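Local coordinates for type IV pilin protein (Neisseria meningitidis, PDB 5V0M), which is a non-core minor pilin of type IV pili, probably with a part in cell adhesion, at residues L41-K45 / Y46-T50; K30-F33 / K34-D37. One frame throughout, in Å; residues are numbered along the deposited sequence. Where two conformers were deposited one is given.

Contact 1 of 2, residues L41-K45 / Y46-T50; sequences LKQNK and YFNVT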
loop_
_atom_site.group_PDB
_atom_site.type_symbol
_atom_site.label_atom_id
_atom_site.label_comp_id
_atom_site.label_asym_id
_atom_site.label_seq_id
_atom_site.Cartn_x
_atom_site.Cartn_y
_atom_site.Cartn_z
ATOM N N LEU A 41 -9.245 4.072 4.697
ATOM C CA LEU A 41 -8.050 4.004 3.871
ATOM C C LEU A 41 -8.320 4.568 2.484
ATOM O O LEU A 41 -9.349 4.270 1.863
ATOM C CB LEU A 41 -7.632 2.554 3.717
ATOM C CG LEU A 41 -7.138 1.877 4.990
ATOM C CD1 LEU A 41 -6.949 0.394 4.743
ATOM C CD2 LEU A 41 -5.839 2.496 5.496
ATOM N N LYS A 42 -7.385 5.381 1.996
ATOM C CA LYS A 42 -7.476 5.935 0.655
ATOM C C LYS A 42 -7.056 4.894 -0.375
ATOM O O LYS A 42 -6.046 4.196 -0.220
ATOM C CB LYS A 42 -6.575 7.163 0.529
ATOM C CG LYS A 42 -6.825 8.245 1.576
ATOM C CD LYS A 42 -8.191 8.903 1.423
ATOM C CE LYS A 42 -8.348 10.085 2.386
ATOM N NZ LYS A 42 -9.589 10.867 2.138
ATOM N N GLN A 43 -7.841 4.804 -1.437
ATOM C CA GLN A 43 -7.671 3.805 -2.469
ATOM C C GLN A 43 -7.033 4.396 -3.711
ATOM O O GLN A 43 -6.811 5.602 -3.854
ATOM C CB GLN A 43 -9.027 3.208 -2.822
ATOM C CG GLN A 43 -9.706 2.554 -1.656
ATOM C CD GLN A 43 -8.927 1.373 -1.149
ATOM O OE1 GLN A 43 -8.430 0.555 -1.924
ATOM N NE2 GLN A 43 -8.808 1.279 0.151
ATOM N N ASN A 44 -6.776 3.499 -4.638
ATOM C CA ASN A 44 -6.176 3.781 -5.913
ATOM C C ASN A 44 -7.029 3.110 -6.990
ATOM O O ASN A 44 -7.594 2.050 -6.748
ATOM C CB ASN A 44 -4.825 3.129 -5.744
ATOM C CG ASN A 44 -3.953 3.336 -6.877
ATOM O OD1 ASN A 44 -4.155 2.745 -7.910
ATOM N ND2 ASN A 44 -2.895 4.094 -6.673
ATOM N N LYS A 45 -7.121 3.717 -8.185
ATOM C CA LYS A 45 -7.898 3.143 -9.274
ATOM C C LYS A 45 -7.413 1.744 -9.650
ATOM O O LYS A 45 -8.188 0.924 -10.137
ATOM C CB LYS A 45 -7.754 4.079 -10.494
ATOM C CG LYS A 45 -8.776 3.982 -11.567
ATOM C CD LYS A 45 -8.883 5.310 -12.388
ATOM C CE LYS A 45 -7.572 5.817 -12.962
ATOM N NZ LYS A 45 -7.812 6.742 -14.120
ATOM N N TYR A 46 -6.125 1.471 -9.455
ATOM C CA TYR A 46 -5.437 0.306 -9.990
ATOM C C TYR A 46 -5.040 -0.716 -8.939
ATOM O O TYR A 46 -4.583 -1.810 -9.312
ATOM C CB TYR A 46 -4.177 0.785 -10.727
ATOM C CG TYR A 46 -4.532 1.672 -11.897
ATOM C CD1 TYR A 46 -5.297 1.184 -12.955
ATOM C CD2 TYR A 46 -4.126 2.993 -11.932
ATOM C CE1 TYR A 46 -5.622 1.986 -14.024
ATOM C CE2 TYR A 46 -4.457 3.812 -13.019
ATOM C CZ TYR A 46 -5.219 3.300 -14.028
ATOM O OH TYR A 46 -5.525 4.108 -15.122
ATOM N N PHE A 47 -5.179 -0.384 -7.649
ATOM C CA PHE A 47 -4.788 -1.245 -6.543
ATOM C C PHE A 47 -5.760 -1.037 -5.392
ATOM O O PHE A 47 -6.091 0.105 -5.043
ATOM C CB PHE A 47 -3.389 -0.912 -5.999
ATOM C CG PHE A 47 -2.261 -1.191 -6.949
ATOM C CD1 PHE A 47 -1.510 -2.360 -6.853
ATOM C CD2 PHE A 47 -1.934 -0.267 -7.910
ATOM C CE1 PHE A 47 -0.461 -2.609 -7.729
ATOM C CE2 PHE A 47 -0.900 -0.523 -8.785
ATOM C CZ PHE A 47 -0.167 -1.700 -8.697
ATOM N N ASN A 48 -6.160 -2.153 -4.784
ATOM C CA ASN A 48 -6.989 -2.156 -3.583
ATOM C C ASN A 48 -6.077 -2.116 -2.360
ATOM O O ASN A 48 -5.185 -2.961 -2.222
ATOM C CB ASN A 48 -7.823 -3.433 -3.585
ATOM C CG ASN A 48 -8.840 -3.467 -4.682
ATOM O OD1 ASN A 48 -9.416 -2.440 -5.034
ATOM N ND2 ASN A 48 -9.075 -4.651 -5.233
ATOM N N VAL A 49 -6.260 -1.120 -1.499
ATOM C CA VAL A 49 -5.399 -0.925 -0.338
ATOM C C VAL A 49 -6.108 -1.416 0.916
ATOM O O VAL A 49 -7.244 -1.010 1.193
ATOM C CB VAL A 49 -4.987 0.554 -0.213
ATOM C CG1 VAL A 49 -4.174 0.787 1.035
ATOM C CG2 VAL A 49 -4.212 1.000 -1.462
ATOM N N THR A 50 -5.426 -2.254 1.694
ATOM C CA THR A 50 -5.956 -2.785 2.940
ATOM C C THR A 50 -4.865 -2.739 3.994
ATOM O O THR A 50 -3.691 -2.518 3.697
ATOM C CB THR A 50 -6.400 -4.233 2.736
ATOM O OG1 THR A 50 -5.280 -4.998 2.274
ATOM C CG2 THR A 50 -7.540 -4.325 1.733
HETATM O O HOH W 1 -8.761 -0.480 -6.780
#

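Contact 2 of 2, residues K30-F33 / K34-D37; sequences KGTF and KTYD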
loop_
_atom_site.group_PDB
_atom_site.type_symbol
_atom_site.label_atom_id
_atom_site.label_comp_id
_atom_site.label_asym_id
_atom_site.label_seq_id
_atom_site.Cartn_x
_atom_site.Cartn_y
_atom_site.Cartn_z
ATOM N N LYS A 30 -3.915 9.120 19.368
ATOM C CA LYS A 30 -4.628 8.094 20.112
ATOM C C LYS A 30 -3.719 7.125 20.843
ATOM O O LYS A 30 -4.181 6.466 21.790
ATOM C CB LYS A 30 -5.555 7.311 19.170
ATOM C CG LYS A 30 -6.571 8.178 18.462
ATOM C CD LYS A 30 -7.595 8.749 19.418
ATOM C CE LYS A 30 -8.782 9.297 18.654
ATOM N NZ LYS A 30 -9.808 9.892 19.554
ATOM N N GLY A 31 -2.452 7.035 20.464
ATOM C CA GLY A 31 -1.538 6.132 21.125
ATOM C C GLY A 31 -1.724 4.670 20.798
ATOM O O GLY A 31 -1.179 3.817 21.503
ATOM N N THR A 32 -2.478 4.348 19.746
ATOM C CA THR A 32 -2.654 2.967 19.328
ATOM C C THR A 32 -3.208 2.982 17.915
ATOM O O THR A 32 -3.875 3.940 17.518
ATOM C CB THR A 32 -3.639 2.217 20.234
ATOM O OG1 THR A 32 -3.793 0.863 19.771
ATOM C CG2 THR A 32 -5.002 2.920 20.280
ATOM N N PHE A 33 -2.935 1.906 17.165
ATOM C CA PHE A 33 -3.608 1.682 15.892
ATOM C C PHE A 33 -4.832 0.791 16.029
ATOM O O PHE A 33 -5.584 0.660 15.058
ATOM C CB PHE A 33 -2.654 1.037 14.874
ATOM C CG PHE A 33 -1.443 1.860 14.554
ATOM C CD1 PHE A 33 -1.539 3.083 13.912
ATOM C CD2 PHE A 33 -0.194 1.389 14.854
ATOM C CE1 PHE A 33 -0.409 3.812 13.627
ATOM C CE2 PHE A 33 0.922 2.105 14.591
ATOM C CZ PHE A 33 0.832 3.322 13.948
ATOM N N LYS A 34 -5.058 0.182 17.206
ATOM C CA LYS A 34 -6.091 -0.838 17.333
ATOM C C LYS A 34 -7.497 -0.310 17.076
ATOM O O LYS A 34 -8.372 -1.098 16.705
ATOM C CB LYS A 34 -6.034 -1.521 18.701
ATOM C CG LYS A 34 -4.889 -2.467 18.865
ATOM C CD LYS A 34 -5.092 -3.744 18.045
ATOM C CE LYS A 34 -6.215 -4.618 18.598
ATOM N NZ LYS A 34 -6.224 -5.973 17.944
ATOM N N THR A 35 -7.734 0.992 17.247
ATOM C CA THR A 35 -9.063 1.576 17.129
ATOM C C THR A 35 -9.308 2.254 15.785
ATOM O O THR A 35 -10.418 2.748 15.544
ATOM C CB THR A 35 -9.275 2.597 18.253
ATOM O OG1 THR A 35 -8.144 3.470 18.309
ATOM C CG2 THR A 35 -9.449 1.900 19.604
ATOM N N TYR A 36 -8.296 2.309 14.918
ATOM C CA TYR A 36 -8.441 2.939 13.608
ATOM C C TYR A 36 -9.517 2.260 12.762
ATOM O O TYR A 36 -9.583 1.029 12.683
ATOM C CB TYR A 36 -7.100 2.886 12.880
ATOM C CG TYR A 36 -7.121 3.648 11.587
ATOM C CD1 TYR A 36 -7.063 5.017 11.600
ATOM C CD2 TYR A 36 -7.206 3.001 10.349
ATOM C CE1 TYR A 36 -7.086 5.750 10.458
ATOM C CE2 TYR A 36 -7.232 3.728 9.187
ATOM C CZ TYR A 36 -7.174 5.110 9.243
ATOM O OH TYR A 36 -7.203 5.852 8.077
ATOM N N ASP A 37 -10.361 3.077 12.127
ATOM C CA ASP A 37 -11.437 2.610 11.249
ATOM C C ASP A 37 -10.820 2.288 9.894
ATOM O O ASP A 37 -10.506 3.186 9.112
ATOM C CB ASP A 37 -12.501 3.696 11.115
ATOM C CG ASP A 37 -13.657 3.287 10.238
ATOM O OD1 ASP A 37 -14.653 4.055 10.209
ATOM O OD2 ASP A 37 -13.593 2.219 9.593
HETATM O O HOH W 2 -7.431 -0.910 13.260
#

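Contact 1 of 2, residues L41-K45 / Y46-T50
Tyr46 begins the return limb of a tight reversal, and its backbone N-H is held by the Asn44 side chain in an Asx turn. The N to OD1 distance is 2.8 Å, and the donor lies in the carboxamide plane, on a lone pair of OD1. Placing CG of Asn44 anti to its backbone N (chi1 -176°) sets the amide beside its own carbonyl carbon, so that OD1 reaches forward to Tyr46, while its ND2 bonds to Thr15 of helix 3-30. The Tyr46 ring runs alongside the Lys45 side chain: CB of Lys45 stands over one ring face, 4.1 Å from the centroid, a CH-pi contact, and the bend at chi3 of Lys45 brings its CE to 3.4 Å from Tyr46 OH. At Phe47, the ring edge receives Asn44 OD1, which is 3.7 Å from CD2 and in the ring plane; the backbone bond from Asn44 N to Phe47 O is weak. Asn48 is tied back by a water that donates to its OD1 and to Asn44 O. Val49 meets the carboxamide of Gln43 as though it were a neighbouring strand. Its N donates to OE1 (2.8 Å, N-H...O 176°) and its O accepts from NE2 (3.0 Å), both bonds nearly straight. CD1 of Leu41 rests against Thr50 CA at 3.8 Å. Asn48 and Thr50 pair with strand 59-65 through their backbones, while the Gln43 carboxamide takes up the N-H and C=O of Val49 on the other edge of strand 47-54, and Leu41, Phe47 and Val49 pack inward on helix 3-30.

Contact 2 of 2, residues K30-F33 / K34-D37
Thr32 and Lys34 meet in an ST turn: the threonine OG1 accepts the backbone N-H of Lys34 at an N to OG1 distance of 2.9 Å, close to straight at 168°. It overlaps a type I beta turn from Phe33 to Tyr36, and the two together carry the chain away from the end of helix 3-30 into the loop that joins helix and sheet in type IV pilins. OG1 of Thr32 is anti to its backbone N (chi1 179°), which turns it onward along the chain; it also touches CB of Lys34 at 3.4 Å. The methyl CG2 lies 3.7 Å from Thr35 OG1, where the two threonine side chains cross at about a right angle. In the beta turn, Tyr36 N reaches Phe33 O over 3.2 Å, the donor standing well above the carbonyl plane. Beyond this shell, Gly31, with positive phi, ends the helical run and lets the chain swing into the ST turn. The bond from CA to CB of Phe33 is directed away from Lys34-Asp37; its ring packs against Tyr27 of helix 3-30 and meets Phe59 edge to face, while Tyr36 packs edge to face on Tyr26, whose OH is also hydrogen-bonded to Thr35 OG1. The carbonyl of Phe33 has a second partner besides Tyr36 N: one water donates to Phe33 O and to Tyr36 O, each at 3.0 Å, clasping the mouth of the turn.

How the contacts relate
Helix 3-30 runs the length of the domain, and contact 2 follows directly on its C-terminal end, turning the chain back through Phe33-Tyr36. The loop then travels toward the helix's N-terminal half, where contact 1 reverses it once more into strand 47-54, the outermost strand on that side of the antiparallel sheet. The two are in series, neither nesting nor crossing, with centres about 20 Å apart. They nonetheless touch through packing of Leu41 CD2 on Tyr36 CE2, 4.1 Å apart. Together they pin both ends of the helix-to-sheet loop: residues 30-37 at the helix end and Pro56, residues 41-50 along the sheet edge.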